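Local coordinates for protein acyl-CoA dehydrogenase (Mycobacterium thermoresistibile, PDB 3PFD) that probably catalyses the flavin-dependent conversion of 2,3-saturated acyl-CoA to 2,3-dehydroacyl-CoA, and here holds its dinucleotide cofactor in the reduced form, at residues Ser135-Glu140 with Cys168-Gly173; Thr180-Thr185 with Ile194-Val199; Phe206-Lys211 with Pro221-Tyr226. All blocks are in the same frame, centred on the assembly; numbering follows the deposited sequence.

Contact 1: residues Ser135-Glu140 with Cys168-Gly173; sequences SYALSE and CWITNG. With FDA (dihydroflavine-adenine dinucleotide), chain B.
S135-A137 and C168-T171 run almost antiparallel (163°) but stay 6.4 Å apart at the closest approach of their axes, and the backbone bond between the segments, C168 N to S139 O at 3.1 Å, forms just after strand 135-137 has ended. I170 reaches across the gap: its CG2 branch touches S135 CB at 3.9 Å, while CD1 packs on A137 CA and hangs over the C2-O2 side of the flavin pyrimidine. W169 arrives over the same face of the flavin, farther along, its CB 3.4 Å from FDA N10, while its indole edge meets S139 CB. This is the flavin cleft of the acyl-CoA dehydrogenase middle domain, where one strand end with its following loop, and the end of strand 160-171, grip the isoalloxazine. Y136 O accepts from FDA N3 (2.8 Å), and the amides of L138 and S139 both donate to O2. With OG turned away from its own carbonyl carbon (chi1 -55°), S139 also accepts from FDA N1 at 2.7 Å. Across the cleft, T171 N donates to FDA O4 at 3.0 Å and T171 OG1 accepts a more bent bond from N5 (3.1 Å, 137°). Water 1 accepts from Y136 N and can donate to T171 O or FDA O4, perhaps not both.

Contact 2: residues Thr180-Thr185 with Ile194-Val199; sequences TVMAVT and ISAFMV
V181 pairs with F197 and A183 with S195 as the hydrogen-bonded rungs of an antiparallel hairpin, whose strand directions differ by 147°. Each pair exchanges two amide bonds, as in V181 N to F197 O (2.8 Å) and S195 N to A183 O (2.8 Å). The alternating pairs, T180 with M198, M182 with A196 and V184 with I194, are the non-hydrogen-bonded kind; in the first two, the CA-H groups of T180, M182 and A196 lean on carbonyl oxygens instead.

M182 is the residue to trace outward. Its CB rests on I194 CG2 at 3.8 Å, beside S195 O. The first torsion, chi1 -24°, is well away from staggered and brings CG close to L138 CD1, a contact so short that its detail is doubtful. The chain then bends, and SD touches A196 CB at 3.7 Å. Finally M182 CE turns to the Y136 ring, meeting Y136 CE1 at 3.7 Å, and thereby packs against a residue of the flavin pocket.

The other face, carrying V181, A183, S195 and F197, mixes apolar and polar contacts. V181 and V199 cross obliquely, CG2 against CG2, and the F197 ring receives T185 at its edge, F197 CZ to T185 CG2 being 3.9 Å; W161 adds an edge-to-face ring contact. T185 places OG1 between its own N and carbonyl carbon (chi1 44°), where it meets S195 OG at 2.8 Å, a bond either hydroxyl could donate. G193 O and G242 N are further partners of this pair.

Backbone bonds thus set the register, leaving the M182 face to pack by apolar contact toward Y136, while the buried hydroxyls of T180, bonded to G107 O, and S195 each have a polar partner.

Contact 3: residues Phe206-Lys211 with Pro221-Tyr226; sequences FTVGPK and PTTELY
Y226 lays its ring beside G209, and this is the tightest part of the hairpin: CE2 comes to 3.4 Å from G209 CA, an approach possible because glycine has no side chain to obstruct it. T207 OG1 sits in the plane of the same ring at its edge, 3.5 Å from Y226 CD2, and P210 CD approaches the phenol oxygen. Beyond the ring, Y226 OH donates a short bond of 2.6 Å to OE1 of E224, met nearly along its C-O axis; the other carboxylate oxygen of E224 forms a salt bridge with R141, which probably helps hold both side chains in place. T207 and Y226 exchange paired backbone bonds, but past V208 the register slips by one, a beta bulge. There G209 N reaches E224 O at 2.8 Å.

On the other face buried F206 and L225 meet, CE1 to CD1 at 4.1 Å, with exposed V208 alongside L225. The tight ring cluster itself lies near the surface, flanked by exposed T207 and P210. Looser still are the two ends: water 3 joins T207 OG1 and, weakly, Y226 O, while K211 rests CG on T223 CG2 (3.7 Å) before bending off from the partner strand.

T222, its OG1 bonded to S220 O, touches the flavin cofactor. Strand 206-211 is outermost in its antiparallel sheet within the chain; strand 222-233 separates it from strand 160-171, and Y179 of strand 178-184 touches F206, V208 and L225.

In the fold
All three contacts belong to the beta-rich middle domain. Contacts 1 and 2 are buried, whereas contact 3 is partly exposed. Contact 1 brings together strands from two different sheets: S135 and A137 probably hydrogen-bond T180 of contact 2, while I170 and N172 probably hydrogen-bond T223 and P221 of contact 3. The two hairpins, about 17 Å apart between centres, meet directly where V199 packs on F206. Their chemistry follows their place. In contact 1 most of the polar bonds run to the cofactor, in contact 2 a regular ladder is flanked by largely hydrophobic side chains, and in contact 3 a bulged ladder carries polar side chains toward solvent.

Contact 1: residues Ser135-Glu140 with Cys168-Gly173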
loop_
_atom_site.group_PDB
_atom_site.type_symbol
_atom_site.label_atom_id
_atom_site.label_comp_id
_atom_site.label_asym_id
_atom_site.label_seq_id
_atom_site.Cartn_x
_atom_site.Cartn_y
_atom_site.Cartn_z
ATOM N N SER C 135 26.966 -19.673 16.436
ATOM C CA SER C 135 26.370 -18.333 16.421
ATOM C C SER C 135 27.273 -17.326 15.685
ATOM O O SER C 135 28.458 -17.588 15.428
ATOM C CB SER C 135 26.098 -17.854 17.855
ATOM O OG SER C 135 25.112 -18.674 18.484
ATOM N N TYR C 136 26.704 -16.170 15.379
ATOM C CA TYR C 136 27.376 -15.097 14.657
ATOM C C TYR C 136 27.342 -13.857 15.546
ATOM O O TYR C 136 26.282 -13.313 15.812
ATOM C CB TYR C 136 26.629 -14.855 13.339
ATOM C CG TYR C 136 27.189 -13.774 12.432
ATOM C CD1 TYR C 136 28.373 -13.975 11.718
ATOM C CD2 TYR C 136 26.503 -12.576 12.238
ATOM C CE1 TYR C 136 28.874 -12.994 10.856
ATOM C CE2 TYR C 136 27.001 -11.584 11.382
ATOM C CZ TYR C 136 28.185 -11.808 10.701
ATOM O OH TYR C 136 28.680 -10.833 9.856
ATOM N N ALA C 137 28.509 -13.421 16.008
ATOM C CA ALA C 137 28.600 -12.327 16.964
ATOM C C ALA C 137 29.230 -11.061 16.359
ATOM O O ALA C 137 30.466 -10.890 16.343
ATOM C CB ALA C 137 29.360 -12.804 18.210
ATOM N N LEU C 138 28.373 -10.169 15.861
ATOM C CA LEU C 138 28.828 -8.961 15.191
ATOM C C LEU C 138 28.371 -7.699 15.932
ATOM O O LEU C 138 29.194 -6.826 16.243
ATOM C CB LEU C 138 28.329 -8.925 13.733
ATOM C CG LEU C 138 28.617 -7.642 12.926
ATOM C CD1 LEU C 138 30.016 -7.669 12.360
ATOM C CD2 LEU C 138 27.603 -7.478 11.781
ATOM N N SER C 139 27.064 -7.613 16.200
ATOM C CA SER C 139 26.422 -6.412 16.751
ATOM C C SER C 139 26.874 -6.026 18.170
ATOM O O SER C 139 27.219 -6.882 18.985
ATOM C CB SER C 139 24.894 -6.582 16.758
ATOM O OG SER C 139 24.355 -6.904 15.474
ATOM N N GLU C 140 26.820 -4.724 18.462
ATOM C CA GLU C 140 27.063 -4.194 19.812
ATOM C C GLU C 140 25.987 -3.166 20.067
ATOM O O GLU C 140 25.247 -2.803 19.140
ATOM C CB GLU C 140 28.476 -3.582 19.961
ATOM C CG GLU C 140 29.553 -4.584 19.674
ATOM C CD GLU C 140 30.953 -4.028 19.738
ATOM O OE1 GLU C 140 31.116 -2.856 20.131
ATOM O OE2 GLU C 140 31.895 -4.779 19.398
ATOM N N CYS C 168 26.036 -7.981 21.608
ATOM C CA CYS C 168 24.633 -8.145 21.979
ATOM C C CYS C 168 23.799 -8.539 20.791
ATOM O O CYS C 168 24.256 -8.452 19.642
ATOM C CB CYS C 168 24.070 -6.878 22.633
ATOM S SG CYS C 168 23.969 -5.488 21.554
ATOM N N TRP C 169 22.564 -8.946 21.082
ATOM C CA TRP C 169 21.618 -9.459 20.095
ATOM C C TRP C 169 21.996 -10.822 19.519
ATOM O O TRP C 169 21.551 -11.160 18.409
ATOM C CB TRP C 169 21.405 -8.479 18.918
ATOM C CG TRP C 169 21.034 -7.050 19.269
ATOM C CD1 TRP C 169 21.731 -5.912 18.929
ATOM C CD2 TRP C 169 19.863 -6.606 19.962
ATOM N NE1 TRP C 169 21.063 -4.790 19.381
ATOM C CE2 TRP C 169 19.925 -5.190 20.032
ATOM C CE3 TRP C 169 18.776 -7.266 20.557
ATOM C CZ2 TRP C 169 18.929 -4.422 20.658
ATOM C CZ3 TRP C 169 17.774 -6.498 21.169
ATOM C CH2 TRP C 169 17.869 -5.094 21.220
ATOM N N ILE C 170 22.759 -11.624 20.260
ATOM C CA ILE C 170 23.339 -12.843 19.685
ATOM C C ILE C 170 22.361 -14.010 19.764
ATOM O O ILE C 170 22.092 -14.564 20.835
ATOM C CB ILE C 170 24.730 -13.204 20.308
ATOM C CG1 ILE C 170 25.716 -12.025 20.205
ATOM C CG2 ILE C 170 25.302 -14.514 19.693
ATOM C CD1 ILE C 170 25.757 -11.288 18.803
ATOM N N THR C 171 21.829 -14.377 18.604
ATOM C CA THR C 171 20.855 -15.460 18.480
ATOM C C THR C 171 21.544 -16.771 18.858
ATOM O O THR C 171 22.664 -17.027 18.414
ATOM C CB THR C 171 20.363 -15.540 17.034
ATOM O OG1 THR C 171 19.631 -14.363 16.733
ATOM C CG2 THR C 171 19.475 -16.738 16.799
ATOM N N ASN C 172 20.848 -17.586 19.655
ATOM C CA ASN C 172 21.340 -18.895 20.153
ATOM C C ASN C 172 22.523 -18.801 21.123
ATOM O O ASN C 172 23.128 -19.820 21.477
ATOM C CB ASN C 172 21.546 -19.936 19.027
ATOM C CG ASN C 172 20.218 -20.273 18.261
ATOM O OD1 ASN C 172 19.103 -20.180 18.817
ATOM N ND2 ASN C 172 20.348 -20.638 16.973
ATOM N N GLY C 173 22.819 -17.574 21.564
ATOM C CA GLY C 173 23.778 -17.341 22.649
ATOM C C GLY C 173 23.460 -18.271 23.810
ATOM O O GLY C 173 22.293 -18.448 24.174
HETATM P PA FDA B . 19.789 0.848 14.453
HETATM O O1A FDA B . 20.949 0.637 13.519
HETATM O O2A FDA B . 19.898 1.805 15.614
HETATM O O5B FDA B . 18.531 1.283 13.543
HETATM C C5B FDA B . 17.440 2.064 14.040
HETATM C C4B FDA B . 16.573 2.519 12.857
HETATM O O4B FDA B . 17.302 3.430 12.026
HETATM C C3B FDA B . 16.179 1.350 11.952
HETATM O O3B FDA B . 14.877 1.629 11.420
HETATM C C2B FDA B . 17.200 1.416 10.828
HETATM O O2B FDA B . 16.721 0.846 9.607
HETATM C C1B FDA B . 17.397 2.909 10.704
HETATM N N9A FDA B . 18.671 3.264 10.047
HETATM C C8A FDA B . 19.907 3.103 10.555
HETATM N N7A FDA B . 20.819 3.560 9.660
HETATM C C5A FDA B . 20.146 4.010 8.573
HETATM C C6A FDA B . 20.550 4.574 7.352
HETATM N N6A FDA B . 21.880 4.752 7.078
HETATM N N1A FDA B . 19.600 4.935 6.448
HETATM C C2A FDA B . 18.293 4.737 6.734
HETATM N N3A FDA B . 17.865 4.202 7.900
HETATM C C4A FDA B . 18.778 3.821 8.831
HETATM N N1 FDA B . 23.313 -9.380 15.454
HETATM C C2 FDA B . 24.351 -10.262 15.587
HETATM O O2 FDA B . 25.549 -9.874 15.573
HETATM N N3 FDA B . 24.097 -11.579 15.744
HETATM C C4 FDA B . 22.826 -12.041 15.768
HETATM O O4 FDA B . 22.665 -13.263 15.930
HETATM C C4X FDA B . 21.735 -11.162 15.611
HETATM N N5 FDA B . 20.462 -11.583 15.747
HETATM C C5X FDA B . 19.498 -10.733 16.142
HETATM C C6 FDA B . 18.335 -11.197 16.775
HETATM C C7 FDA B . 17.379 -10.281 17.250
HETATM C C7M FDA B . 16.118 -10.779 17.925
HETATM C C8 FDA B . 17.558 -8.918 17.062
HETATM C C8M FDA B . 16.537 -7.904 17.549
HETATM C C9 FDA B . 18.699 -8.463 16.428
HETATM C C9A FDA B . 19.674 -9.360 15.981
HETATM N N10 FDA B . 20.935 -8.881 15.566
HETATM C C10 FDA B . 22.007 -9.808 15.456
HETATM C "C1'" FDA B . 21.187 -7.440 15.497
HETATM C "C2'" FDA B . 20.561 -6.806 14.248
HETATM O "O2'" FDA B . 21.257 -7.145 13.027
HETATM C "C3'" FDA B . 20.471 -5.314 14.485
HETATM O "O3'" FDA B . 19.359 -5.070 15.383
HETATM C "C4'" FDA B . 20.276 -4.524 13.176
HETATM O "O4'" FDA B . 21.474 -4.551 12.396
HETATM C "C5'" FDA B . 19.900 -3.071 13.432
HETATM O "O5'" FDA B . 20.780 -2.513 14.417
HETATM P P FDA B . 20.142 -1.742 15.677
HETATM O O1P FDA B . 19.183 -2.688 16.356
HETATM O O2P FDA B . 21.262 -1.112 16.472
HETATM O O3P FDA B . 19.238 -0.596 14.995
HETATM O O HOH W 1 24.201 -15.675 16.314
HETATM O O HOH W 2 22.443 -2.472 18.587
#

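Contact 2: residues Thr180-Thr185 with Ile194-Val199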
loop_
_atom_site.group_PDB
_atom_site.type_symbol
_atom_site.label_atom_id
_atom_site.label_comp_id
_atom_site.label_asym_id
_atom_site.label_seq_id
_atom_site.Cartn_x
_atom_site.Cartn_y
_atom_site.Cartn_z
ATOM N N THR C 180 31.401 -17.068 15.697
ATOM C CA THR C 180 32.182 -16.209 14.810
ATOM C C THR C 180 32.092 -14.788 15.362
ATOM O O THR C 180 31.034 -14.149 15.296
ATOM C CB THR C 180 31.643 -16.296 13.368
ATOM O OG1 THR C 180 31.713 -17.654 12.925
ATOM C CG2 THR C 180 32.406 -15.396 12.395
ATOM N N VAL C 181 33.194 -14.306 15.930
ATOM C CA VAL C 181 33.219 -12.983 16.560
ATOM C C VAL C 181 34.058 -11.996 15.743
ATOM O O VAL C 181 35.193 -12.313 15.333
ATOM C CB VAL C 181 33.778 -13.060 18.010
ATOM C CG1 VAL C 181 33.680 -11.703 18.697
ATOM C CG2 VAL C 181 33.057 -14.130 18.836
ATOM N N MET C 182 33.512 -10.805 15.482
ATOM C CA MET C 182 34.347 -9.749 14.895
ATOM C C MET C 182 34.808 -8.796 15.960
ATOM O O MET C 182 34.043 -8.436 16.856
ATOM C CB MET C 182 33.671 -8.929 13.793
ATOM C CG MET C 182 32.544 -9.538 13.047
ATOM S SD MET C 182 32.893 -11.042 12.140
ATOM C CE MET C 182 31.786 -12.117 13.000
ATOM N N ALA C 183 36.061 -8.367 15.838
ATOM C CA ALA C 183 36.654 -7.436 16.769
ATOM C C ALA C 183 37.697 -6.598 16.040
ATOM O O ALA C 183 38.211 -7.005 15.000
ATOM C CB ALA C 183 37.267 -8.179 17.943
ATOM N N VAL C 184 37.961 -5.412 16.571
ATOM C CA VAL C 184 38.932 -4.482 16.029
ATOM C C VAL C 184 40.349 -4.984 16.300
ATOM O O VAL C 184 40.707 -5.300 17.441
ATOM C CB VAL C 184 38.737 -3.100 16.652
ATOM C CG1 VAL C 184 39.714 -2.078 16.072
ATOM C CG2 VAL C 184 37.289 -2.636 16.437
ATOM N N THR C 185 41.135 -5.117 15.243
ATOM C CA THR C 185 42.567 -5.362 15.411
ATOM C C THR C 185 43.359 -4.063 15.233
ATOM O O THR C 185 44.462 -3.938 15.735
ATOM C CB THR C 185 43.087 -6.475 14.487
ATOM O OG1 THR C 185 42.551 -6.306 13.162
ATOM C CG2 THR C 185 42.661 -7.838 15.048
ATOM N N ILE C 194 39.142 -4.394 11.020
ATOM C CA ILE C 194 38.321 -5.410 11.704
ATOM C C ILE C 194 38.796 -6.809 11.346
ATOM O O ILE C 194 39.084 -7.084 10.190
ATOM C CB ILE C 194 36.799 -5.309 11.340
ATOM C CG1 ILE C 194 36.259 -3.887 11.539
ATOM C CG2 ILE C 194 35.955 -6.374 12.086
ATOM C CD1 ILE C 194 35.929 -3.518 12.916
ATOM N N SER C 195 38.845 -7.696 12.329
ATOM C CA SER C 195 39.114 -9.094 12.040
ATOM C C SER C 195 38.013 -10.026 12.559
ATOM O O SER C 195 37.159 -9.627 13.354
ATOM C CB SER C 195 40.500 -9.505 12.556
ATOM O OG SER C 195 41.484 -8.651 12.013
ATOM N N ALA C 196 38.044 -11.269 12.093
ATOM C CA ALA C 196 37.048 -12.270 12.480
ATOM C C ALA C 196 37.732 -13.509 13.065
ATOM O O ALA C 196 38.744 -13.976 12.523
ATOM C CB ALA C 196 36.176 -12.632 11.286
ATOM N N PHE C 197 37.169 -14.025 14.165
ATOM C CA PHE C 197 37.742 -15.142 14.917
ATOM C C PHE C 197 36.702 -16.186 15.306
ATOM O O PHE C 197 35.527 -15.863 15.572
ATOM C CB PHE C 197 38.392 -14.649 16.215
ATOM C CG PHE C 197 39.351 -13.510 16.029
ATOM C CD1 PHE C 197 40.720 -13.751 15.874
ATOM C CD2 PHE C 197 38.892 -12.186 16.021
ATOM C CE1 PHE C 197 41.621 -12.683 15.713
ATOM C CE2 PHE C 197 39.777 -11.110 15.840
ATOM C CZ PHE C 197 41.137 -11.353 15.688
ATOM N N MET C 198 37.139 -17.443 15.367
ATOM C CA MET C 198 36.293 -18.514 15.901
ATOM C C MET C 198 36.575 -18.663 17.382
ATOM O O MET C 198 37.713 -18.949 17.786
ATOM C CB MET C 198 36.541 -19.848 15.194
ATOM C CG MET C 198 36.159 -19.879 13.724
ATOM S SD MET C 198 34.496 -19.296 13.319
ATOM C CE MET C 198 33.432 -20.372 14.306
ATOM N N VAL C 199 35.533 -18.445 18.182
ATOM C CA VAL C 199 35.610 -18.550 19.623
ATOM C C VAL C 199 34.752 -19.736 20.076
ATOM O O VAL C 199 33.639 -19.944 19.568
ATOM C CB VAL C 199 35.144 -17.229 20.324
ATOM C CG1 VAL C 199 35.112 -17.398 21.853
ATOM C CG2 VAL C 199 36.045 -16.015 19.931
#

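Contact 3: residues Phe206-Lys211 with Pro221-Tyr226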
loop_
_atom_site.group_PDB
_atom_site.type_symbol
_atom_site.label_atom_id
_atom_site.label_comp_id
_atom_site.label_asym_id
_atom_site.label_seq_id
_atom_site.Cartn_x
_atom_site.Cartn_y
_atom_site.Cartn_z
ATOM N N PHE C 206 35.443 -15.940 28.306
ATOM C CA PHE C 206 34.286 -15.759 27.441
ATOM C C PHE C 206 33.037 -16.192 28.204
ATOM O O PHE C 206 32.966 -17.340 28.651
ATOM C CB PHE C 206 34.449 -16.553 26.146
ATOM C CG PHE C 206 33.182 -16.707 25.354
ATOM C CD1 PHE C 206 32.550 -15.602 24.784
ATOM C CD2 PHE C 206 32.619 -17.951 25.173
ATOM C CE1 PHE C 206 31.380 -15.746 24.038
ATOM C CE2 PHE C 206 31.450 -18.104 24.446
ATOM C CZ PHE C 206 30.832 -16.988 23.858
ATOM N N THR C 207 32.081 -15.271 28.375
ATOM C CA THR C 207 30.814 -15.590 29.056
ATOM C C THR C 207 29.565 -15.104 28.311
ATOM O O THR C 207 29.640 -14.231 27.454
ATOM C CB THR C 207 30.758 -15.087 30.528
ATOM O OG1 THR C 207 31.099 -13.696 30.582
ATOM C CG2 THR C 207 31.697 -15.922 31.444
ATOM N N VAL C 208 28.430 -15.696 28.669
ATOM C CA VAL C 208 27.132 -15.396 28.085
ATOM C C VAL C 208 26.327 -14.551 29.079
ATOM O O VAL C 208 26.211 -14.907 30.246
ATOM C CB VAL C 208 26.372 -16.707 27.714
ATOM C CG1 VAL C 208 24.945 -16.415 27.231
ATOM C CG2 VAL C 208 27.157 -17.515 26.664
ATOM N N GLY C 209 25.779 -13.432 28.608
ATOM C CA GLY C 209 24.914 -12.579 29.440
ATOM C C GLY C 209 23.447 -12.959 29.341
ATOM O O GLY C 209 23.118 -13.966 28.708
ATOM N N PRO C 210 22.560 -12.145 29.950
ATOM C CA PRO C 210 21.101 -12.339 29.988
ATOM C C PRO C 210 20.420 -12.266 28.606
ATOM O O PRO C 210 20.941 -11.660 27.670
ATOM C CB PRO C 210 20.588 -11.190 30.875
ATOM C CG PRO C 210 21.777 -10.352 31.209
ATOM C CD PRO C 210 22.978 -10.846 30.505
ATOM N N LYS C 211 19.264 -12.904 28.515
ATOM C CA LYS C 211 18.484 -12.995 27.287
ATOM C C LYS C 211 17.538 -11.809 27.166
ATOM O O LYS C 211 17.029 -11.337 28.173
ATOM C CB LYS C 211 17.668 -14.277 27.330
ATOM C CG LYS C 211 18.479 -15.571 27.197
ATOM C CD LYS C 211 17.605 -16.810 27.423
ATOM C CE LYS C 211 17.276 -17.013 28.890
ATOM N NZ LYS C 211 16.348 -18.165 29.106
ATOM N N PRO C 221 17.061 -17.887 22.160
ATOM C CA PRO C 221 17.840 -17.074 23.109
ATOM C C PRO C 221 18.587 -15.958 22.367
ATOM O O PRO C 221 19.256 -16.215 21.347
ATOM C CB PRO C 221 18.840 -18.066 23.734
ATOM C CG PRO C 221 18.526 -19.437 23.137
ATOM C CD PRO C 221 17.628 -19.230 21.943
ATOM N N THR C 222 18.453 -14.737 22.875
ATOM C CA THR C 222 19.060 -13.547 22.281
ATOM C C THR C 222 19.836 -12.862 23.408
ATOM O O THR C 222 19.239 -12.208 24.287
ATOM C CB THR C 222 17.981 -12.605 21.692
ATOM O OG1 THR C 222 17.060 -13.361 20.886
ATOM C CG2 THR C 222 18.612 -11.483 20.847
ATOM N N THR C 223 21.159 -13.038 23.390
ATOM C CA THR C 223 21.999 -12.720 24.549
ATOM C C THR C 223 23.120 -11.725 24.296
ATOM O O THR C 223 23.586 -11.557 23.171
ATOM C CB THR C 223 22.659 -14.002 25.166
ATOM O OG1 THR C 223 23.703 -14.489 24.310
ATOM C CG2 THR C 223 21.624 -15.096 25.374
ATOM N N GLU C 224 23.540 -11.066 25.369
ATOM C CA GLU C 224 24.819 -10.395 25.390
ATOM C C GLU C 224 25.953 -11.434 25.513
ATOM O O GLU C 224 25.722 -12.571 25.926
ATOM C CB GLU C 224 24.872 -9.369 26.531
ATOM C CG GLU C 224 23.930 -8.168 26.373
ATOM C CD GLU C 224 23.830 -7.291 27.642
ATOM O OE1 GLU C 224 24.531 -7.548 28.661
ATOM O OE2 GLU C 224 23.045 -6.324 27.615
ATOM N N LEU C 225 27.166 -11.046 25.124
ATOM C CA LEU C 225 28.347 -11.894 25.281
ATOM C C LEU C 225 29.471 -11.056 25.846
ATOM O O LEU C 225 29.628 -9.920 25.440
ATOM C CB LEU C 225 28.803 -12.469 23.938
ATOM C CG LEU C 225 27.893 -13.384 23.115
ATOM C CD1 LEU C 225 28.642 -13.738 21.829
ATOM C CD2 LEU C 225 27.424 -14.641 23.877
ATOM N N TYR C 226 30.255 -11.610 26.773
ATOM C CA TYR C 226 31.379 -10.854 27.338
ATOM C C TYR C 226 32.720 -11.525 27.061
ATOM O O TYR C 226 32.860 -12.735 27.176
ATOM C CB TYR C 226 31.193 -10.554 28.844
ATOM C CG TYR C 226 29.767 -10.160 29.215
ATOM C CD1 TYR C 226 29.212 -8.942 28.794
ATOM C CD2 TYR C 226 28.971 -11.026 29.964
ATOM C CE1 TYR C 226 27.900 -8.601 29.108
ATOM C CE2 TYR C 226 27.661 -10.695 30.296
ATOM C CZ TYR C 226 27.132 -9.485 29.861
ATOM O OH TYR C 226 25.827 -9.186 30.193
HETATM O O HOH W 3 33.798 -13.029 30.260
#